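Local atomic coordinates of AAA ATPase, central region (PDB entry 2R9G), a protein that probably serves as the subunit-assembly region of an MgsA/RarA-type AAA+ ATPase, a family linked to the maintenance of replicating DNA. Residues G146-H151 against V158-L163; L63-A68 against C99-S104; R51-I56 against D93-L98. All coordinates share one frame; numbering follows the deposited sequence.

Contact 1. Residues G146-H151 against V158-L163; sequences GYQYPH and VNQQYL
Val158 meets the first segment with both of its methyl groups. CG1 packs 3.9 Å from Pro150 CG on the proline ring, while CG2, anti to the backbone N, turns to the end of the Gln148 side chain and lies 3.5 Å from its OE1. The two side chains cross at about a right angle, the methyl lying against the Gln148 amide end. Asn159 contributes its backbone: its carbonyl accepts from water 3, which reaches on to Gln148 OE1 through a weak bond.

Gln160 carries the main polar contact. Its chain runs out extended, CG anti to the backbone N (chi1 -173°), and delivers the amide to the main chain of Gln148. Gln148 N donates to Gln160 OE1 at 3.0 Å, nearly straight at 170°, and Gln160 NE2 returns a bond to Gln148 O at 2.8 Å, lying in the carbonyl plane on a lone pair. The side-chain amide thus pairs with both the N-H and the C=O of Gln148, as a backbone partner would, and the two bonds together fix which end of it is oxygen. Water 1 gives OE1 a second donor and ties it to Gly146 O. Tyr147 CD1 also comes within 3.3 Å of Gln160 OE1, the ring and amide planes being 25° apart.

Tyr162 brings its OH to 3.8 Å from Pro150 CG, and water 2 joins that hydroxyl to Tyr147 OH, which also bonds Arg26 of the second subunit. Both segments belong to the long, largely irregular excursion between helices 106-119 and 180-195. Here two parts of one loop are pinned together beside the second subunit, whose Tyr36 bonds Tyr162 O.

Contact 2. Residues L63-A68 against C99-S104; sequences LGNPAA and CLSPKS
Gly64 and Pro102 form the close-packed part of this contact, where two backbones meet with their CA atoms 4.6 Å apart. Gly64 CA directs a CA-H...O contact onto Pro102 O at 3.4 Å, and the proline ring packs against the carbonyl oxygen of Gly64, with Pro102 CB 3.5 Å from Gly64 O. Gly64 has no side chain, and its CA faces the 99-104 segment directly. Next to it, Ser104 sets CB 3.5 Å from Gly64 N.

Beyond this point the segments draw apart and polar atoms take over. On one side, water 4 donates to Ser104 OG and accepts a weak bond from Leu63 N; the same serine hydroxyl also bonds Ser106 and Glu182. On the other, Asn65 ND2 donates to Ser101 OG at 2.9 Å, a bond bent to 142° whose partner is tilted from the amide plane. Asn65 is the N-cap of helix 66-82, and its OD1 accepts from Ala68 N at 3.2 Å, the donor standing well above the carbonyl plane. With CG anti to the backbone N (chi1 -166°), the one amide serves both the helix start and the neighbouring loop, and its ND2 further bonds Tyr181 of the third subunit.

Ser101 OG passes its own hydrogen bond to Asp97 O, one turn back in helix 88-100, whose end is also gripped by Lys103: NZ curls round to Cys99 O and Ser101 O, each at 2.7 Å. The N-cap of helix 66-82 is therefore tied to the first residue beyond helix 88-100, and the lysine charge would probably be stabilised by the carbonyls at the C-terminal helix end.

Contact 3. Residues R51-I56 against D93-L98; sequences RRLMVI and DVVVDL. With ACT (acetate ion), chain R.
Acetate O receives two hydrogen bonds from Arg51, one from NH2 at 2.7 Å and 162°, and a weaker one from NE; NE also donates to acetate OXT at 3.3 Å. The ion, probably from the crystallisation liquor, lies at the guanidinium edge on the outer side of helix 46-61. Nearby, Arg52 forms a salt bridge with Glu86 of the second subunit.

The face turned to helix 88-100 is wholly apolar. Leu53 is the central residue: its CD2 lies 3.7 Å from Val94 CG2 and 3.9 Å from Val95 CG2, while its other branch, CD1, reaches Leu98 CD1 at 3.9 Å. Leu98, with CG anti to its carbonyl carbon (chi1 -72°), extends that methyl toward the partner helix, where Ile56 CG2 also approaches it. The axes of the two short segments run in the same sense at 23° and stay 11.3 Å apart, so branched side chains fill the distance.

Phe21 and Ile25 of helix 14-26 and Thr72 of helix 66-82 close in round the same residues. The helices are held here by dispersion and burial: no hydrogen bond joins the two segments, and the buried Asp97 has its charge met by Arg71 of helix 66-82.

In the fold
Contacts 2 and 3 are buried and adjacent, their centres about 10 Å apart, and share helix 88-100: contact 3 packs its side against helix 46-61 and contact 2 secures its C-terminal end beside the start of helix 66-82. Their chemistry differs accordingly, aliphatic in the helical interior and largely polar and backbone-based where one helix ends and another begins. The segments of the two alternate along the chain, and the contacts touch. Contact 1 is only partly buried and lies apart, with nearest atoms about 17 Å from contact 2; it joins two parts of one long loop rather than helices, through an amide and water. Contacts 1 and 3 occupy opposite sides of the chain's centre, yet all three reach the second subunit.

Contact 1. Residues G146-H151 against V158-L163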
loop_
_atom_site.group_PDB
_atom_site.type_symbol
_atom_site.label_atom_id
_atom_site.label_comp_id
_atom_site.label_asym_id
_atom_site.label_seq_id
_atom_site.Cartn_x
_atom_site.Cartn_y
_atom_site.Cartn_z
ATOM N N GLY C 146 14.072 -20.918 -29.387
ATOM C CA GLY C 146 14.517 -20.806 -27.999
ATOM C C GLY C 146 13.497 -20.010 -27.201
ATOM O O GLY C 146 12.329 -19.896 -27.601
ATOM N N TYR C 147 13.934 -19.455 -26.075
ATOM C CA TYR C 147 13.047 -18.667 -25.226
ATOM C C TYR C 147 12.650 -17.355 -25.904
ATOM O O TYR C 147 13.513 -16.601 -26.363
ATOM C CB TYR C 147 13.685 -18.386 -23.855
ATOM C CG TYR C 147 12.859 -17.432 -23.022
ATOM C CD1 TYR C 147 11.576 -17.789 -22.601
ATOM C CD2 TYR C 147 13.339 -16.167 -22.680
ATOM C CE1 TYR C 147 10.792 -16.914 -21.867
ATOM C CE2 TYR C 147 12.558 -15.281 -21.932
ATOM C CZ TYR C 147 11.287 -15.670 -21.529
ATOM O OH TYR C 147 10.492 -14.826 -20.789
ATOM N N GLN C 148 11.346 -17.102 -25.970
ATOM C CA GLN C 148 10.831 -15.820 -26.457
ATOM C C GLN C 148 10.441 -14.895 -25.294
ATOM O O GLN C 148 9.585 -15.230 -24.479
ATOM C CB GLN C 148 9.635 -16.028 -27.381
ATOM C CG GLN C 148 9.969 -16.702 -28.701
ATOM C CD GLN C 148 8.722 -17.085 -29.472
ATOM O OE1 GLN C 148 8.312 -16.376 -30.388
ATOM N NE2 GLN C 148 8.094 -18.198 -29.083
ATOM N N TYR C 149 11.086 -13.736 -25.252
ATOM C CA TYR C 149 10.880 -12.692 -24.255
ATOM C C TYR C 149 9.650 -11.866 -24.644
ATOM O O TYR C 149 9.670 -11.185 -25.666
ATOM C CB TYR C 149 12.133 -11.815 -24.264
ATOM C CG TYR C 149 12.313 -10.819 -23.142
ATOM C CD1 TYR C 149 12.423 -11.232 -21.815
ATOM C CD2 TYR C 149 12.463 -9.461 -23.423
ATOM C CE1 TYR C 149 12.631 -10.306 -20.791
ATOM C CE2 TYR C 149 12.669 -8.530 -22.412
ATOM C CZ TYR C 149 12.752 -8.957 -21.102
ATOM O OH TYR C 149 12.956 -8.032 -20.112
ATOM N N PRO C 150 8.566 -11.948 -23.841
ATOM C CA PRO C 150 7.262 -11.308 -24.138
ATOM C C PRO C 150 7.303 -9.802 -24.354
ATOM O O PRO C 150 6.558 -9.285 -25.196
ATOM C CB PRO C 150 6.413 -11.641 -22.909
ATOM C CG PRO C 150 7.029 -12.876 -22.357
ATOM C CD PRO C 150 8.508 -12.731 -22.595
ATOM N N HIS C 151 8.185 -9.117 -23.626
ATOM C CA HIS C 151 8.317 -7.659 -23.698
ATOM C C HIS C 151 8.642 -7.118 -25.102
ATOM O O HIS C 151 8.427 -5.937 -25.373
ATOM C CB HIS C 151 9.358 -7.162 -22.691
ATOM C CG HIS C 151 9.004 -7.428 -21.256
ATOM N ND1 HIS C 151 7.938 -6.823 -20.624
ATOM C CD2 HIS C 151 9.598 -8.209 -20.322
ATOM C CE1 HIS C 151 7.877 -7.237 -19.371
ATOM N NE2 HIS C 151 8.875 -8.079 -19.162
ATOM N N VAL C 158 3.558 -13.284 -25.755
ATOM C CA VAL C 158 3.896 -14.202 -26.834
ATOM C C VAL C 158 3.214 -15.560 -26.606
ATOM O O VAL C 158 3.124 -16.031 -25.468
ATOM C CB VAL C 158 5.449 -14.320 -27.036
ATOM C CG1 VAL C 158 6.178 -14.718 -25.740
ATOM C CG2 VAL C 158 5.797 -15.277 -28.184
ATOM N N ASN C 159 2.692 -16.155 -27.683
ATOM C CA ASN C 159 2.215 -17.540 -27.652
ATOM C C ASN C 159 3.409 -18.465 -27.449
ATOM O O ASN C 159 4.210 -18.671 -28.360
ATOM C CB ASN C 159 1.473 -17.886 -28.949
ATOM C CG ASN C 159 0.706 -19.204 -28.874
ATOM O OD1 ASN C 159 1.039 -20.108 -28.105
ATOM N ND2 ASN C 159 -0.329 -19.317 -29.693
ATOM N N GLN C 160 3.514 -19.008 -26.239
ATOM C CA GLN C 160 4.646 -19.833 -25.833
ATOM C C GLN C 160 4.175 -20.856 -24.802
ATOM O O GLN C 160 3.279 -20.571 -24.002
ATOM C CB GLN C 160 5.754 -18.945 -25.247
ATOM C CG GLN C 160 7.073 -19.654 -24.943
ATOM C CD GLN C 160 8.221 -18.701 -24.688
ATOM O OE1 GLN C 160 9.393 -19.083 -24.771
ATOM N NE2 GLN C 160 7.896 -17.449 -24.383
ATOM N N GLN C 161 4.767 -22.047 -24.836
ATOM C CA GLN C 161 4.474 -23.097 -23.863
ATOM C C GLN C 161 5.274 -22.868 -22.585
ATOM O O GLN C 161 6.501 -22.777 -22.622
ATOM C CB GLN C 161 4.793 -24.479 -24.445
ATOM C CG GLN C 161 4.282 -25.656 -23.606
ATOM C CD GLN C 161 5.196 -26.877 -23.672
ATOM O OE1 GLN C 161 6.314 -26.810 -24.184
ATOM N NE2 GLN C 161 4.721 -28.000 -23.142
ATOM N N TYR C 162 4.570 -22.774 -21.460
ATOM C CA TYR C 162 5.211 -22.634 -20.148
ATOM C C TYR C 162 4.948 -23.844 -19.244
ATOM O O TYR C 162 5.786 -24.208 -18.418
ATOM C CB TYR C 162 4.773 -21.341 -19.446
ATOM C CG TYR C 162 5.097 -20.068 -20.189
ATOM C CD1 TYR C 162 6.382 -19.531 -20.159
ATOM C CD2 TYR C 162 4.115 -19.397 -20.921
ATOM C CE1 TYR C 162 6.683 -18.370 -20.842
ATOM C CE2 TYR C 162 4.405 -18.225 -21.608
ATOM C CZ TYR C 162 5.692 -17.721 -21.567
ATOM O OH TYR C 162 5.990 -16.564 -22.243
ATOM N N LEU C 163 3.776 -24.453 -19.395
ATOM C CA LEU C 163 3.457 -25.690 -18.689
ATOM C C LEU C 163 4.313 -26.844 -19.215
ATOM O O LEU C 163 4.524 -26.948 -20.431
ATOM C CB LEU C 163 1.972 -26.028 -18.851
ATOM C CG LEU C 163 0.951 -25.324 -17.956
ATOM C CD1 LEU C 163 -0.427 -25.408 -18.610
ATOM C CD2 LEU C 163 0.938 -25.930 -16.550
HETATM O O HOH W 1 9.731 -20.983 -27.179
HETATM O O HOH W 2 7.939 -15.410 -20.672
HETATM O O HOH W 3 5.117 -17.676 -30.966
#

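Contact 2. Residues L63-A68 against C99-S104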
loop_
_atom_site.group_PDB
_atom_site.type_symbol
_atom_site.label_atom_id
_atom_site.label_comp_id
_atom_site.label_asym_id
_atom_site.label_seq_id
_atom_site.Cartn_x
_atom_site.Cartn_y
_atom_site.Cartn_z
ATOM N N LEU C 63 -8.385 -11.951 -4.509
ATOM C CA LEU C 63 -8.564 -11.173 -5.746
ATOM C C LEU C 63 -9.882 -10.406 -5.808
ATOM O O LEU C 63 -10.081 -9.572 -6.697
ATOM C CB LEU C 63 -8.434 -12.080 -6.972
ATOM C CG LEU C 63 -7.114 -12.825 -7.167
ATOM C CD1 LEU C 63 -7.247 -13.758 -8.334
ATOM C CD2 LEU C 63 -5.921 -11.889 -7.373
ATOM N N GLY C 64 -10.773 -10.695 -4.859
ATOM C CA GLY C 64 -11.995 -9.930 -4.661
ATOM C C GLY C 64 -11.699 -8.472 -4.367
ATOM O O GLY C 64 -12.427 -7.583 -4.815
ATOM N N ASN C 65 -10.617 -8.239 -3.623
ATOM C CA ASN C 65 -10.136 -6.904 -3.279
ATOM C C ASN C 65 -8.648 -6.966 -2.869
ATOM O O ASN C 65 -8.333 -6.941 -1.672
ATOM C CB ASN C 65 -11.000 -6.329 -2.151
ATOM C CG ASN C 65 -10.808 -4.827 -1.949
ATOM O OD1 ASN C 65 -9.813 -4.237 -2.371
ATOM N ND2 ASN C 65 -11.755 -4.211 -1.250
ATOM N N PRO C 66 -7.726 -7.053 -3.861
ATOM C CA PRO C 66 -6.288 -7.143 -3.580
ATOM C C PRO C 66 -5.727 -6.012 -2.713
ATOM O O PRO C 66 -4.858 -6.274 -1.888
ATOM C CB PRO C 66 -5.648 -7.096 -4.977
ATOM C CG PRO C 66 -6.664 -7.582 -5.856
ATOM C CD PRO C 66 -7.978 -7.096 -5.313
ATOM N N ALA C 67 -6.220 -4.785 -2.900
ATOM C CA ALA C 67 -5.801 -3.647 -2.076
ATOM C C ALA C 67 -6.159 -3.843 -0.607
ATOM O O ALA C 67 -5.329 -3.606 0.263
ATOM C CB ALA C 67 -6.394 -2.340 -2.596
ATOM N N ALA C 68 -7.388 -4.288 -0.342
ATOM C CA ALA C 68 -7.837 -4.554 1.026
ATOM C C ALA C 68 -7.074 -5.698 1.674
ATOM O O ALA C 68 -6.808 -5.658 2.876
ATOM C CB ALA C 68 -9.313 -4.838 1.064
ATOM N N CYS C 99 -14.944 -8.093 5.699
ATOM C CA CYS C 99 -16.329 -8.608 5.736
ATOM C C CYS C 99 -17.182 -8.122 4.575
ATOM O O CYS C 99 -18.011 -8.867 4.065
ATOM C CB CYS C 99 -17.054 -8.202 7.034
ATOM S SG CYS C 99 -16.454 -9.004 8.525
ATOM N N LEU C 100 -16.988 -6.874 4.158
ATOM C CA LEU C 100 -17.918 -6.267 3.209
ATOM C C LEU C 100 -17.404 -6.180 1.768
ATOM O O LEU C 100 -18.160 -5.838 0.853
ATOM C CB LEU C 100 -18.416 -4.917 3.749
ATOM C CG LEU C 100 -19.300 -5.015 5.003
ATOM C CD1 LEU C 100 -19.626 -3.637 5.606
ATOM C CD2 LEU C 100 -20.586 -5.810 4.733
ATOM N N SER C 101 -16.131 -6.521 1.576
ATOM C CA SER C 101 -15.499 -6.578 0.257
ATOM C C SER C 101 -15.900 -7.845 -0.487
ATOM O O SER C 101 -16.362 -8.794 0.141
ATOM C CB SER C 101 -13.977 -6.524 0.403
ATOM O OG SER C 101 -13.574 -5.217 0.769
ATOM N N PRO C 102 -15.769 -7.854 -1.834
ATOM C CA PRO C 102 -15.982 -9.088 -2.594
ATOM C C PRO C 102 -15.066 -10.225 -2.160
ATOM O O PRO C 102 -13.878 -10.006 -1.891
ATOM C CB PRO C 102 -15.662 -8.669 -4.030
ATOM C CG PRO C 102 -15.994 -7.216 -4.058
ATOM C CD PRO C 102 -15.502 -6.715 -2.733
ATOM N N LYS C 103 -15.625 -11.426 -2.088
ATOM C CA LYS C 103 -14.893 -12.596 -1.635
ATOM C C LYS C 103 -14.420 -13.419 -2.823
ATOM O O LYS C 103 -15.173 -13.646 -3.774
ATOM C CB LYS C 103 -15.762 -13.478 -0.735
ATOM C CG LYS C 103 -16.455 -12.767 0.422
ATOM C CD LYS C 103 -15.461 -12.315 1.473
ATOM C CE LYS C 103 -16.163 -11.638 2.628
ATOM N NZ LYS C 103 -16.901 -10.423 2.216
ATOM N N SER C 104 -13.171 -13.867 -2.755
ATOM C CA SER C 104 -12.629 -14.779 -3.738
ATOM C C SER C 104 -11.600 -15.709 -3.113
ATOM O O SER C 104 -10.650 -15.258 -2.452
ATOM C CB SER C 104 -11.996 -14.014 -4.896
ATOM O OG SER C 104 -11.442 -14.923 -5.823
HETATM O O HOH W 4 -8.705 -15.232 -4.879
#

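Contact 3. Residues R51-I56 against D93-L98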
loop_
_atom_site.group_PDB
_atom_site.type_symbol
_atom_site.label_atom_id
_atom_site.label_comp_id
_atom_site.label_asym_id
_atom_site.label_seq_id
_atom_site.Cartn_x
_atom_site.Cartn_y
_atom_site.Cartn_z
ATOM N N ARG C 51 -1.913 -12.790 12.657
ATOM C CA ARG C 51 -1.620 -13.887 11.742
ATOM C C ARG C 51 -2.878 -14.374 11.062
ATOM O O ARG C 51 -2.913 -14.486 9.831
ATOM C CB ARG C 51 -0.934 -15.043 12.465
ATOM C CG ARG C 51 0.574 -14.933 12.506
ATOM C CD ARG C 51 1.223 -16.254 12.905
ATOM N NE ARG C 51 0.791 -16.704 14.227
ATOM C CZ ARG C 51 1.336 -16.309 15.377
ATOM N NH1 ARG C 51 2.349 -15.447 15.386
ATOM N NH2 ARG C 51 0.869 -16.779 16.524
ATOM N N ARG C 52 -3.915 -14.633 11.859
ATOM C CA ARG C 52 -5.194 -15.064 11.324
ATOM C C ARG C 52 -5.838 -14.045 10.394
ATOM O O ARG C 52 -6.394 -14.414 9.361
ATOM C CB ARG C 52 -6.142 -15.465 12.447
ATOM C CG ARG C 52 -6.312 -16.965 12.566
ATOM C CD ARG C 52 -5.230 -17.647 13.406
ATOM N NE ARG C 52 -3.914 -17.709 12.775
ATOM C CZ ARG C 52 -3.565 -18.521 11.776
ATOM N NH1 ARG C 52 -4.432 -19.370 11.241
ATOM N NH2 ARG C 52 -2.325 -18.483 11.311
ATOM N N LEU C 53 -5.736 -12.762 10.743
ATOM C CA LEU C 53 -6.279 -11.700 9.886
ATOM C C LEU C 53 -5.633 -11.641 8.497
ATOM O O LEU C 53 -6.335 -11.458 7.511
ATOM C CB LEU C 53 -6.212 -10.333 10.573
ATOM C CG LEU C 53 -7.374 -9.379 10.276
ATOM C CD1 LEU C 53 -8.672 -10.130 10.022
ATOM C CD2 LEU C 53 -7.559 -8.451 11.438
ATOM N N MET C 54 -4.308 -11.811 8.423
ATOM C CA MET C 54 -3.609 -11.870 7.130
ATOM C C MET C 54 -4.009 -13.094 6.296
ATOM O O MET C 54 -4.155 -12.980 5.084
ATOM C CB MET C 54 -2.077 -11.801 7.294
ATOM C CG MET C 54 -1.551 -10.430 7.738
ATOM S SD MET C 54 0.232 -10.297 7.954
ATOM C CE MET C 54 0.536 -11.349 9.363
ATOM N N VAL C 55 -4.196 -14.244 6.952
ATOM C CA VAL C 55 -4.686 -15.460 6.288
ATOM C C VAL C 55 -6.070 -15.231 5.684
ATOM O O VAL C 55 -6.284 -15.538 4.511
ATOM C CB VAL C 55 -4.728 -16.699 7.236
ATOM C CG1 VAL C 55 -5.480 -17.879 6.585
ATOM C CG2 VAL C 55 -3.332 -17.133 7.600
ATOM N N ILE C 56 -6.980 -14.666 6.477
ATOM C CA ILE C 56 -8.369 -14.438 6.045
ATOM C C ILE C 56 -8.431 -13.534 4.809
ATOM O O ILE C 56 -9.040 -13.903 3.807
ATOM C CB ILE C 56 -9.256 -13.864 7.188
ATOM C CG1 ILE C 56 -9.390 -14.870 8.336
ATOM C CG2 ILE C 56 -10.637 -13.528 6.666
ATOM C CD1 ILE C 56 -9.724 -14.223 9.674
ATOM N N ASP C 93 -10.928 -1.858 11.779
ATOM C CA ASP C 93 -11.043 -1.249 10.467
ATOM C C ASP C 93 -10.936 -2.278 9.353
ATOM O O ASP C 93 -11.731 -2.261 8.414
ATOM C CB ASP C 93 -9.951 -0.194 10.263
ATOM C CG ASP C 93 -10.206 1.091 11.032
ATOM O OD1 ASP C 93 -9.304 1.944 10.993
ATOM O OD2 ASP C 93 -11.273 1.259 11.666
ATOM N N VAL C 94 -9.949 -3.166 9.456
ATOM C CA VAL C 94 -9.722 -4.136 8.399
ATOM C C VAL C 94 -10.746 -5.255 8.410
ATOM O O VAL C 94 -11.121 -5.744 7.360
ATOM C CB VAL C 94 -8.240 -4.655 8.298
ATOM C CG1 VAL C 94 -7.312 -3.522 7.938
ATOM C CG2 VAL C 94 -7.771 -5.304 9.561
ATOM N N VAL C 95 -11.234 -5.612 9.591
ATOM C CA VAL C 95 -12.256 -6.648 9.728
ATOM C C VAL C 95 -13.546 -6.231 9.009
ATOM O O VAL C 95 -14.085 -6.992 8.208
ATOM C CB VAL C 95 -12.493 -7.029 11.223
ATOM C CG1 VAL C 95 -13.822 -7.739 11.429
ATOM C CG2 VAL C 95 -11.366 -7.912 11.731
ATOM N N VAL C 96 -14.002 -5.006 9.255
ATOM C CA VAL C 96 -15.201 -4.486 8.597
ATOM C C VAL C 96 -15.027 -4.443 7.077
ATOM O O VAL C 96 -15.880 -4.944 6.340
ATOM C CB VAL C 96 -15.608 -3.106 9.158
ATOM C CG1 VAL C 96 -16.826 -2.601 8.448
ATOM C CG2 VAL C 96 -15.910 -3.218 10.648
ATOM N N ASP C 97 -13.902 -3.878 6.636
ATOM C CA ASP C 97 -13.514 -3.816 5.227
ATOM C C ASP C 97 -13.487 -5.206 4.583
ATOM O O ASP C 97 -14.033 -5.383 3.498
ATOM C CB ASP C 97 -12.145 -3.121 5.082
ATOM C CG ASP C 97 -11.730 -2.884 3.620
ATOM O OD1 ASP C 97 -12.563 -2.997 2.692
ATOM O OD2 ASP C 97 -10.542 -2.568 3.400
ATOM N N LEU C 98 -12.865 -6.178 5.253
ATOM C CA LEU C 98 -12.775 -7.544 4.731
ATOM C C LEU C 98 -14.140 -8.227 4.642
ATOM O O LEU C 98 -14.451 -8.849 3.628
ATOM C CB LEU C 98 -11.821 -8.393 5.571
ATOM C CG LEU C 98 -10.310 -8.154 5.512
ATOM C CD1 LEU C 98 -9.596 -9.195 6.393
ATOM C CD2 LEU C 98 -9.767 -8.144 4.073
HETATM C C ACT R . -2.058 -18.697 15.653
HETATM O O ACT R . -0.908 -18.742 16.140
HETATM O OXT ACT R . -2.182 -17.950 14.668
HETATM C CH3 ACT R . -3.216 -19.479 16.203
#